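Local coordinates for lipid binding protein (Grifola frondosa, PDB 5H0Q) that binds membrane lipid and serves as a probe specific for domains formed by sphingomyelin together with cholesterol, at residues R64-G70 and I94-T100; S80-G86 and F102-A108; I128-W132 and E197-S201. All blocks are in the same frame, centred on the assembly; numbering follows the deposited sequence.

Contact 1: residues R64-G70 and I94-T100; sequences RVYNATG and IGNGQWT
Ile94 opens the contact with its carbonyl: Asn67 ND2 donates to Ile94 O at 3.0 Å, arriving from above the carbonyl plane, while the CG2 branch of Ile94 rests against Asn67 CB. Asn67 OD1 closes an Asx turn on Thr69 N and also accepts from Thr69 OG1, fixing the amide. Gly95 begins a type II turn that ends at Gln98. Within it, Asn96 CG lies opposite the backbone N (chi1 -177°), which carries OD1 over to Gly70 N, 2.8 Å away and well above the amide plane; Asn96 ND2 is held by Ile7 O and Met29 O. Gly97 N bonds to Asn67 O at 2.7 Å, and Gln98 O receives Asn67 N almost straight, at 176°. Trp99 offers one face of its indole to Tyr66: Tyr66 CB sits over the six-membered ring, 3.6 Å from its centroid, and the two rings meet obliquely, their planes 38° apart. Arg64 CD comes to 3.4 Å from Trp99 CZ3; beyond, Arg64 NE forms a salt bridge with Glu197 and NH1 hydrogen-bonds to Gln48. At Thr100, backbone bonds with Val65 run both ways. This is antiparallel sheet pairing that runs on into a type II turn, held by Asn67 and Gly70.

Contact 2: residues S80-G86 and F102-A108; sequences SFRGHFG and FIHTKSA
His104 holds its ring carbon CG opposite the backbone N (chi1 -165°), which carries the imidazole to Phe85, whose own CG lies opposite the carbonyl carbon (chi1 -73°), and the two rings meet edge-to-face. This is an antiparallel sheet edge, where the short strand 84-85 joins strand 99-105. His84 and Thr105 form its hydrogen-bonded pair, with His84 N to Thr105 O at 2.8 Å and a return bond from Thr105 N to His84 O; Phe85 and His104 are the non-hydrogen-bonded pair beside it. Gly86 N adds a further bond to Ile103 O.

His104 CD2 stands over the centre of the Phe85 ring, 3.5 Å from Phe85 CG, with the planes at 84°. Phe102 joins the aromatic cluster from the rim of Phe85, its CE1 3.7 Å from Phe85 CE1. The imidazole is held at both nitrogens: Ser80 OG shares a hydrogen bond with His104 NE2 at 2.9 Å, and ND1 bonds Ser114 OG. With His84 O over one face of the ring as well, its rotation is closely fixed.

On the other face of the strand pair, the His84 ring places one face over Thr105 OG1, which itself donates to Lys106 O. Just before strand 84-85, Phe81 and Arg82 form a classic beta bulge opposite Ala115, where the chain leaves one sheet for the other. Gly83 follows with its CA 3.1 Å from Thr105 O in a CA-H...O contact, and a water bridges Gly83 N and Ser107 OG.

Contact 3: residues I128-W132 and E197-S201; sequences IFSGW and EYVYS
Tyr198 and Tyr200 project from strand 193-201 toward Ser130 on strand 126-134, and these three residues carry the contact. They lie in the interior of a beta sandwich: the two strands belong to different sheets, and the short segments run nearly antiparallel, at 168°, with their axes 9.0 Å apart. Side chains therefore bridge the gap, with the backbone taking part through one carbonyl, that of Gly131.

Tyr198 presents the centre of one ring face to Ser130 CB, which lies 3.6 Å from the ring centroid and almost on its normal, a close CH-pi contact. The phenol continues past the serine, and Tyr198 OH donates to Gly131 O at 2.7 Å, coming from almost straight above the carbonyl plane. Trp132 lies across this end, with Tyr198 OH at the edge of its indole, 3.5 Å from Trp132 CE3. Around the ring, Val63 and Val65 of strand 60-68 and Val144 and Val146 of strand 143-150 supply apolar packing from both sheets.

Ser130 turns its hydroxyl the other way. Its OG sits beside the backbone N (chi1 -57°), which directs it at the second tyrosine while CB stays over the first. One small side chain thus engages two aromatic rings, and the polar ends of both tyrosines find partners within the buried core.

Tyr200 crosses Ile128 at a slant, with Ile128 CD1 over one face of its ring, toward the rim, and Ile128 CG2 touching Tyr200 CE1 at 3.6 Å. Val65 and Ala184 pack about the same tyrosine. At the far end of the ring, Tyr200 OH and Ser130 OG share a hydrogen bond of 2.6 Å, with the serine oxygen at the ring edge.

How the contacts relate
Contacts 1 and 2 use opposite ends of strand 99-105: their centres are about 22 Å apart, on opposite sides of the chain's centre, and their segments alternate along the sequence. Their strand pairings, 60-68 with 99-105 and 84-85 with 99-105, lie in the same sheet. Contact 3 comes later in the chain and reaches from that sheet to the five-stranded one, its centre about 10 Å from that of contact 1 and 17 Å from that of contact 2. Strand 60-68 also pairs with 193-201, joining contacts 1 and 3, and Trp132 packs against His104, Phe102 and Phe85 of contact 2. Contacts 1 and 2 thus pair strands within one sheet, while contact 3 packs it against the other layer.

Contact 1: residues R64-G70 and I94-T100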
loop_
_atom_site.group_PDB
_atom_site.type_symbol
_atom_site.label_atom_id
_atom_site.label_comp_id
_atom_site.label_asym_id
_atom_site.label_seq_id
_atom_site.Cartn_x
_atom_site.Cartn_y
_atom_site.Cartn_z
ATOM N N ARG A 64 5.605 -2.628 0.423
ATOM C CA ARG A 64 5.981 -1.296 -0.041
ATOM C C ARG A 64 4.748 -0.642 -0.659
ATOM O O ARG A 64 3.991 -1.288 -1.386
ATOM C CB ARG A 64 7.140 -1.335 -1.026
ATOM C CG ARG A 64 6.920 -2.036 -2.360
ATOM C CD ARG A 64 8.179 -1.889 -3.241
ATOM N NE ARG A 64 7.971 -2.402 -4.590
ATOM C CZ ARG A 64 8.307 -3.605 -5.030
ATOM N NH1 ARG A 64 8.940 -4.474 -4.246
ATOM N NH2 ARG A 64 8.014 -3.932 -6.280
ATOM N N VAL A 65 4.587 0.653 -0.414
ATOM C CA VAL A 65 3.413 1.422 -0.845
ATOM C C VAL A 65 3.912 2.648 -1.582
ATOM O O VAL A 65 4.702 3.408 -1.017
ATOM C CB VAL A 65 2.573 1.862 0.365
ATOM C CG1 VAL A 65 1.387 2.688 -0.100
ATOM C CG2 VAL A 65 2.174 0.679 1.202
ATOM N N TYR A 66 3.422 2.880 -2.812
ATOM C CA TYR A 66 3.787 4.056 -3.591
ATOM C C TYR A 66 2.534 4.887 -3.824
ATOM O O TYR A 66 1.548 4.380 -4.369
ATOM C CB TYR A 66 4.423 3.711 -4.945
ATOM C CG TYR A 66 4.996 4.899 -5.656
ATOM C CD1 TYR A 66 5.993 5.658 -5.070
ATOM C CD2 TYR A 66 4.527 5.283 -6.914
ATOM C CE1 TYR A 66 6.549 6.741 -5.733
ATOM C CE2 TYR A 66 5.075 6.363 -7.571
ATOM C CZ TYR A 66 6.065 7.089 -6.972
ATOM O OH TYR A 66 6.640 8.146 -7.608
ATOM N N ASN A 67 2.594 6.161 -3.454
ATOM C CA ASN A 67 1.484 7.097 -3.665
ATOM C C ASN A 67 1.755 7.917 -4.913
ATOM O O ASN A 67 2.638 8.778 -4.916
ATOM C CB ASN A 67 1.303 7.998 -2.452
ATOM C CG ASN A 67 0.226 9.056 -2.680
ATOM O OD1 ASN A 67 -0.559 8.940 -3.608
ATOM N ND2 ASN A 67 0.239 10.098 -1.875
ATOM N N ALA A 68 0.995 7.639 -5.979
ATOM C CA ALA A 68 1.016 8.410 -7.217
ATOM C C ALA A 68 -0.354 9.024 -7.503
ATOM O O ALA A 68 -0.725 9.158 -8.665
ATOM C CB ALA A 68 1.458 7.534 -8.389
ATOM N N THR A 69 -1.117 9.372 -6.459
ATOM C CA THR A 69 -2.455 9.934 -6.664
ATOM C C THR A 69 -2.466 11.421 -6.953
ATOM O O THR A 69 -3.548 11.968 -7.210
ATOM C CB THR A 69 -3.331 9.715 -5.450
ATOM O OG1 THR A 69 -2.822 10.466 -4.347
ATOM C CG2 THR A 69 -3.480 8.257 -5.127
ATOM N N GLY A 70 -1.336 12.080 -6.897
ATOM C CA GLY A 70 -1.239 13.489 -7.147
ATOM C C GLY A 70 -1.428 14.353 -5.920
ATOM O O GLY A 70 -1.357 15.584 -6.030
ATOM N N ILE A 94 1.841 10.028 3.574
ATOM C CA ILE A 94 2.694 9.689 2.447
ATOM C C ILE A 94 2.430 10.705 1.338
ATOM O O ILE A 94 1.306 10.781 0.819
ATOM C CB ILE A 94 2.438 8.262 1.944
ATOM C CG1 ILE A 94 2.495 7.243 3.102
ATOM C CG2 ILE A 94 3.440 7.945 0.844
ATOM C CD1 ILE A 94 2.003 5.911 2.732
ATOM N N GLY A 95 3.432 11.498 0.988
ATOM C CA GLY A 95 3.247 12.447 -0.090
ATOM C C GLY A 95 3.159 11.770 -1.441
ATOM O O GLY A 95 3.587 10.626 -1.637
ATOM N N ASN A 96 2.597 12.502 -2.409
ATOM C CA ASN A 96 2.645 12.048 -3.778
ATOM C C ASN A 96 4.114 11.876 -4.145
ATOM O O ASN A 96 4.932 12.735 -3.819
ATOM C CB ASN A 96 1.964 13.090 -4.661
ATOM C CG ASN A 96 1.893 12.693 -6.097
ATOM O OD1 ASN A 96 1.391 11.632 -6.436
ATOM N ND2 ASN A 96 2.383 13.555 -6.962
ATOM N N GLY A 97 4.442 10.779 -4.828
ATOM C CA GLY A 97 5.824 10.483 -5.170
ATOM C C GLY A 97 6.631 9.835 -4.071
ATOM O O GLY A 97 7.832 9.605 -4.268
ATOM N N GLN A 98 6.029 9.534 -2.933
ATOM C CA GLN A 98 6.729 8.910 -1.828
ATOM C C GLN A 98 6.294 7.464 -1.637
ATOM O O GLN A 98 5.192 7.060 -2.015
ATOM C CB GLN A 98 6.539 9.697 -0.533
ATOM C CG GLN A 98 7.150 11.074 -0.652
ATOM C CD GLN A 98 7.170 11.822 0.640
ATOM O OE1 GLN A 98 6.163 11.912 1.315
ATOM N NE2 GLN A 98 8.338 12.335 1.023
ATOM N N TRP A 99 7.222 6.682 -1.085
ATOM C CA TRP A 99 7.022 5.301 -0.656
ATOM C C TRP A 99 7.011 5.200 0.864
ATOM O O TRP A 99 7.701 5.961 1.555
ATOM C CB TRP A 99 8.182 4.389 -1.116
ATOM C CG TRP A 99 8.416 4.239 -2.574
ATOM C CD1 TRP A 99 9.118 5.067 -3.385
ATOM C CD2 TRP A 99 7.952 3.161 -3.390
ATOM N NE1 TRP A 99 9.129 4.570 -4.669
ATOM C CE2 TRP A 99 8.411 3.402 -4.694
ATOM C CE3 TRP A 99 7.182 2.015 -3.137
ATOM C CZ2 TRP A 99 8.143 2.537 -5.748
ATOM C CZ3 TRP A 99 6.912 1.161 -4.183
ATOM C CH2 TRP A 99 7.388 1.431 -5.470
ATOM N N THR A 100 6.276 4.214 1.389
ATOM C CA THR A 100 6.575 3.713 2.715
ATOM C C THR A 100 6.719 2.195 2.664
ATOM O O THR A 100 6.283 1.533 1.719
ATOM C CB THR A 100 5.531 4.144 3.729
ATOM O OG1 THR A 100 6.038 3.899 5.039
ATOM C CG2 THR A 100 4.206 3.423 3.532
HETATM O O HOH W 1 9.184 9.073 -6.559
#

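Contact 2: residues S80-G86 and F102-A108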
loop_
_atom_site.group_PDB
_atom_site.type_symbol
_atom_site.label_atom_id
_atom_site.label_comp_id
_atom_site.label_asym_id
_atom_site.label_seq_id
_atom_site.Cartn_x
_atom_site.Cartn_y
_atom_site.Cartn_z
ATOM N N SER A 80 -4.879 -5.685 12.265
ATOM C CA SER A 80 -4.352 -7.051 12.188
ATOM C C SER A 80 -5.494 -8.036 12.348
ATOM O O SER A 80 -6.137 -8.077 13.403
ATOM C CB SER A 80 -3.315 -7.333 13.275
ATOM O OG SER A 80 -2.191 -6.501 13.144
ATOM N N PHE A 81 -5.711 -8.863 11.332
ATOM C CA PHE A 81 -6.649 -9.963 11.472
ATOM C C PHE A 81 -5.977 -11.216 12.011
ATOM O O PHE A 81 -6.553 -11.923 12.845
ATOM C CB PHE A 81 -7.311 -10.265 10.126
ATOM C CG PHE A 81 -7.999 -9.082 9.503
ATOM C CD1 PHE A 81 -9.050 -8.468 10.143
ATOM C CD2 PHE A 81 -7.606 -8.605 8.265
ATOM C CE1 PHE A 81 -9.690 -7.388 9.568
ATOM C CE2 PHE A 81 -8.240 -7.527 7.684
ATOM C CZ PHE A 81 -9.286 -6.919 8.337
ATOM N N ARG A 82 -4.766 -11.503 11.535
ATOM C CA ARG A 82 -3.917 -12.555 12.085
ATOM C C ARG A 82 -2.508 -12.002 12.098
ATOM O O ARG A 82 -2.067 -11.449 11.094
ATOM C CB ARG A 82 -3.965 -13.819 11.222
ATOM C CG ARG A 82 -5.335 -14.369 11.022
ATOM C CD ARG A 82 -5.340 -15.587 10.126
ATOM N NE ARG A 82 -6.711 -16.009 9.885
ATOM C CZ ARG A 82 -7.358 -15.899 8.731
ATOM N NH1 ARG A 82 -6.775 -15.406 7.660
ATOM N NH2 ARG A 82 -8.616 -16.293 8.648
ATOM N N GLY A 83 -1.818 -12.124 13.227
ATOM C CA GLY A 83 -0.464 -11.623 13.329
ATOM C C GLY A 83 -0.421 -10.205 13.865
ATOM O O GLY A 83 -1.331 -9.747 14.559
ATOM N N HIS A 84 0.658 -9.503 13.532
ATOM C CA HIS A 84 0.892 -8.189 14.099
ATOM C C HIS A 84 1.864 -7.432 13.217
ATOM O O HIS A 84 2.623 -8.020 12.436
ATOM C CB HIS A 84 1.389 -8.271 15.549
ATOM C CG HIS A 84 2.742 -8.886 15.706
ATOM N ND1 HIS A 84 2.956 -10.245 15.646
ATOM C CD2 HIS A 84 3.948 -8.326 15.959
ATOM C CE1 HIS A 84 4.238 -10.497 15.836
ATOM N NE2 HIS A 84 4.863 -9.349 16.029
ATOM N N PHE A 85 1.820 -6.117 13.348
ATOM C CA PHE A 85 2.756 -5.237 12.671
ATOM C C PHE A 85 4.127 -5.294 13.336
ATOM O O PHE A 85 4.274 -5.680 14.495
ATOM C CB PHE A 85 2.230 -3.797 12.684
ATOM C CG PHE A 85 1.068 -3.576 11.755
ATOM C CD1 PHE A 85 1.289 -3.232 10.437
ATOM C CD2 PHE A 85 -0.242 -3.767 12.183
ATOM C CE1 PHE A 85 0.234 -3.048 9.562
ATOM C CE2 PHE A 85 -1.314 -3.589 11.307
ATOM C CZ PHE A 85 -1.073 -3.218 10.001
ATOM N N GLY A 86 5.135 -4.911 12.572
ATOM C CA GLY A 86 6.463 -4.758 13.117
ATOM C C GLY A 86 6.510 -3.677 14.180
ATOM O O GLY A 86 5.581 -2.894 14.374
ATOM N N PHE A 102 6.780 -1.376 5.349
ATOM C CA PHE A 102 6.612 -1.947 6.671
ATOM C C PHE A 102 6.501 -3.456 6.554
ATOM O O PHE A 102 6.286 -4.003 5.469
ATOM C CB PHE A 102 5.377 -1.361 7.377
ATOM C CG PHE A 102 4.059 -1.664 6.688
ATOM C CD1 PHE A 102 3.359 -2.822 6.976
ATOM C CD2 PHE A 102 3.513 -0.779 5.781
ATOM C CE1 PHE A 102 2.155 -3.107 6.343
ATOM C CE2 PHE A 102 2.302 -1.043 5.166
ATOM C CZ PHE A 102 1.627 -2.214 5.449
ATOM N N ILE A 103 6.661 -4.126 7.691
ATOM C CA ILE A 103 6.477 -5.560 7.773
ATOM C C ILE A 103 5.229 -5.855 8.592
ATOM O O ILE A 103 4.884 -5.143 9.533
ATOM C CB ILE A 103 7.734 -6.250 8.360
ATOM C CG1 ILE A 103 7.588 -7.772 8.314
ATOM C CG2 ILE A 103 8.001 -5.815 9.782
ATOM C CD1 ILE A 103 8.844 -8.532 8.694
ATOM N N HIS A 104 4.563 -6.932 8.227
ATOM C CA HIS A 104 3.524 -7.526 9.054
ATOM C C HIS A 104 3.814 -9.012 9.119
ATOM O O HIS A 104 4.081 -9.625 8.084
ATOM C CB HIS A 104 2.133 -7.257 8.462
ATOM C CG HIS A 104 1.021 -7.530 9.413
ATOM N ND1 HIS A 104 0.424 -8.765 9.530
ATOM C CD2 HIS A 104 0.384 -6.720 10.299
ATOM C CE1 HIS A 104 -0.545 -8.701 10.430
ATOM N NE2 HIS A 104 -0.582 -7.475 10.919
ATOM N N THR A 105 3.783 -9.586 10.313
ATOM C CA THR A 105 4.187 -10.973 10.493
ATOM C C THR A 105 3.115 -11.752 11.225
ATOM O O THR A 105 2.245 -11.188 11.883
ATOM C CB THR A 105 5.488 -11.107 11.303
ATOM O OG1 THR A 105 5.233 -10.878 12.696
ATOM C CG2 THR A 105 6.520 -10.136 10.828
ATOM N N LYS A 106 3.212 -13.073 11.122
ATOM C CA LYS A 106 2.377 -13.935 11.932
ATOM C C LYS A 106 2.722 -13.723 13.401
ATOM O O LYS A 106 3.743 -13.118 13.752
ATOM C CB LYS A 106 2.570 -15.392 11.539
ATOM C CG LYS A 106 3.940 -15.952 11.962
ATOM C CD LYS A 106 4.068 -17.425 11.577
ATOM C CE LYS A 106 5.278 -18.079 12.232
ATOM N NZ LYS A 106 5.107 -18.152 13.689
ATOM N N SER A 107 1.876 -14.274 14.257
ATOM C CA SER A 107 2.140 -14.209 15.683
ATOM C C SER A 107 3.317 -15.110 16.021
ATOM O O SER A 107 3.468 -16.192 15.459
ATOM C CB SER A 107 0.912 -14.638 16.466
ATOM O OG SER A 107 -0.183 -13.771 16.199
ATOM N N ALA A 108 4.143 -14.656 16.949
ATOM C CA ALA A 108 5.319 -15.413 17.354
ATOM C C ALA A 108 4.932 -16.821 17.775
ATOM O O ALA A 108 3.990 -17.036 18.555
ATOM C CB ALA A 108 6.028 -14.684 18.491
HETATM O O HOH W 2 -2.828 -14.675 15.030
#

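Contact 3: residues I128-W132 and E197-S201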
loop_
_atom_site.group_PDB
_atom_site.type_symbol
_atom_site.label_atom_id
_atom_site.label_comp_id
_atom_site.label_asym_id
_atom_site.label_seq_id
_atom_site.Cartn_x
_atom_site.Cartn_y
_atom_site.Cartn_z
ATOM N N ILE A 128 -8.728 4.103 0.672
ATOM C CA ILE A 128 -8.178 2.993 -0.076
ATOM C C ILE A 128 -7.857 1.895 0.916
ATOM O O ILE A 128 -6.933 2.049 1.721
ATOM C CB ILE A 128 -6.922 3.388 -0.845
ATOM C CG1 ILE A 128 -7.189 4.570 -1.759
ATOM C CG2 ILE A 128 -6.437 2.180 -1.639
ATOM C CD1 ILE A 128 -5.948 5.211 -2.334
ATOM N N PHE A 129 -8.571 0.777 0.820
ATOM C CA PHE A 129 -8.279 -0.419 1.609
ATOM C C PHE A 129 -7.172 -1.214 0.926
ATOM O O PHE A 129 -7.281 -1.542 -0.255
ATOM C CB PHE A 129 -9.551 -1.256 1.727
ATOM C CG PHE A 129 -9.389 -2.565 2.453
ATOM C CD1 PHE A 129 -8.845 -3.660 1.806
ATOM C CD2 PHE A 129 -9.824 -2.718 3.757
ATOM C CE1 PHE A 129 -8.707 -4.877 2.450
ATOM C CE2 PHE A 129 -9.699 -3.944 4.414
ATOM C CZ PHE A 129 -9.149 -5.029 3.749
ATOM N N SER A 130 -6.099 -1.517 1.666
ATOM C CA SER A 130 -5.009 -2.325 1.146
ATOM C C SER A 130 -4.779 -3.474 2.116
ATOM O O SER A 130 -4.301 -3.260 3.234
ATOM C CB SER A 130 -3.755 -1.484 0.975
ATOM O OG SER A 130 -4.030 -0.385 0.125
ATOM N N GLY A 131 -5.126 -4.675 1.686
ATOM C CA GLY A 131 -5.097 -5.823 2.559
ATOM C C GLY A 131 -4.265 -6.963 2.007
ATOM O O GLY A 131 -4.086 -7.115 0.801
ATOM N N TRP A 132 -3.794 -7.791 2.923
ATOM C CA TRP A 132 -3.013 -8.956 2.568
ATOM C C TRP A 132 -3.491 -10.121 3.410
ATOM O O TRP A 132 -4.055 -9.955 4.490
ATOM C CB TRP A 132 -1.506 -8.702 2.778
ATOM C CG TRP A 132 -1.213 -8.306 4.211
ATOM C CD1 TRP A 132 -0.933 -9.140 5.261
ATOM C CD2 TRP A 132 -1.270 -6.991 4.749
ATOM N NE1 TRP A 132 -0.771 -8.408 6.414
ATOM C CE2 TRP A 132 -0.999 -7.087 6.129
ATOM C CE3 TRP A 132 -1.523 -5.725 4.195
ATOM C CZ2 TRP A 132 -0.968 -5.970 6.954
ATOM C CZ3 TRP A 132 -1.456 -4.638 4.996
ATOM C CH2 TRP A 132 -1.208 -4.758 6.368
ATOM N N GLU A 197 3.418 -5.165 -2.957
ATOM C CA GLU A 197 3.471 -3.790 -3.447
ATOM C C GLU A 197 2.059 -3.269 -3.668
ATOM O O GLU A 197 1.243 -3.928 -4.315
ATOM C CB GLU A 197 4.241 -3.662 -4.754
ATOM C CG GLU A 197 4.324 -2.208 -5.308
ATOM C CD GLU A 197 5.053 -2.119 -6.640
ATOM O OE1 GLU A 197 4.503 -2.617 -7.634
ATOM O OE2 GLU A 197 6.168 -1.560 -6.677
ATOM N N TYR A 198 1.775 -2.090 -3.124
ATOM C CA TYR A 198 0.554 -1.345 -3.423
ATOM C C TYR A 198 0.934 -0.073 -4.162
ATOM O O TYR A 198 1.815 0.660 -3.703
ATOM C CB TYR A 198 -0.176 -0.990 -2.129
ATOM C CG TYR A 198 -0.640 -2.178 -1.353
ATOM C CD1 TYR A 198 -1.697 -2.963 -1.800
ATOM C CD2 TYR A 198 0.017 -2.567 -0.190
ATOM C CE1 TYR A 198 -2.105 -4.093 -1.093
ATOM C CE2 TYR A 198 -0.391 -3.676 0.529
ATOM C CZ TYR A 198 -1.439 -4.443 0.073
ATOM O OH TYR A 198 -1.861 -5.551 0.766
ATOM N N VAL A 199 0.203 0.236 -5.235
ATOM C CA VAL A 199 0.401 1.476 -5.973
ATOM C C VAL A 199 -0.942 2.152 -6.121
ATOM O O VAL A 199 -1.865 1.559 -6.691
ATOM C CB VAL A 199 0.996 1.232 -7.357
ATOM C CG1 VAL A 199 1.280 2.538 -8.047
ATOM C CG2 VAL A 199 2.262 0.412 -7.217
ATOM N N TYR A 200 -1.012 3.408 -5.722
ATOM C CA TYR A 200 -2.222 4.218 -5.890
ATOM C C TYR A 200 -1.947 5.275 -6.949
ATOM O O TYR A 200 -0.920 5.970 -6.872
ATOM C CB TYR A 200 -2.606 4.857 -4.568
ATOM C CG TYR A 200 -2.493 3.929 -3.402
ATOM C CD1 TYR A 200 -3.048 2.653 -3.454
ATOM C CD2 TYR A 200 -1.831 4.317 -2.256
ATOM C CE1 TYR A 200 -2.926 1.799 -2.405
ATOM C CE2 TYR A 200 -1.697 3.460 -1.193
ATOM C CZ TYR A 200 -2.248 2.208 -1.265
ATOM O OH TYR A 200 -2.088 1.350 -0.205
ATOM N N SER A 201 -2.859 5.416 -7.927
ATOM C CA SER A 201 -2.623 6.317 -9.045
ATOM C C SER A 201 -3.920 7.048 -9.414
ATOM O O SER A 201 -4.988 6.756 -8.879
ATOM C CB SER A 201 -2.063 5.559 -10.246
ATOM O OG SER A 201 -2.909 4.481 -10.616
#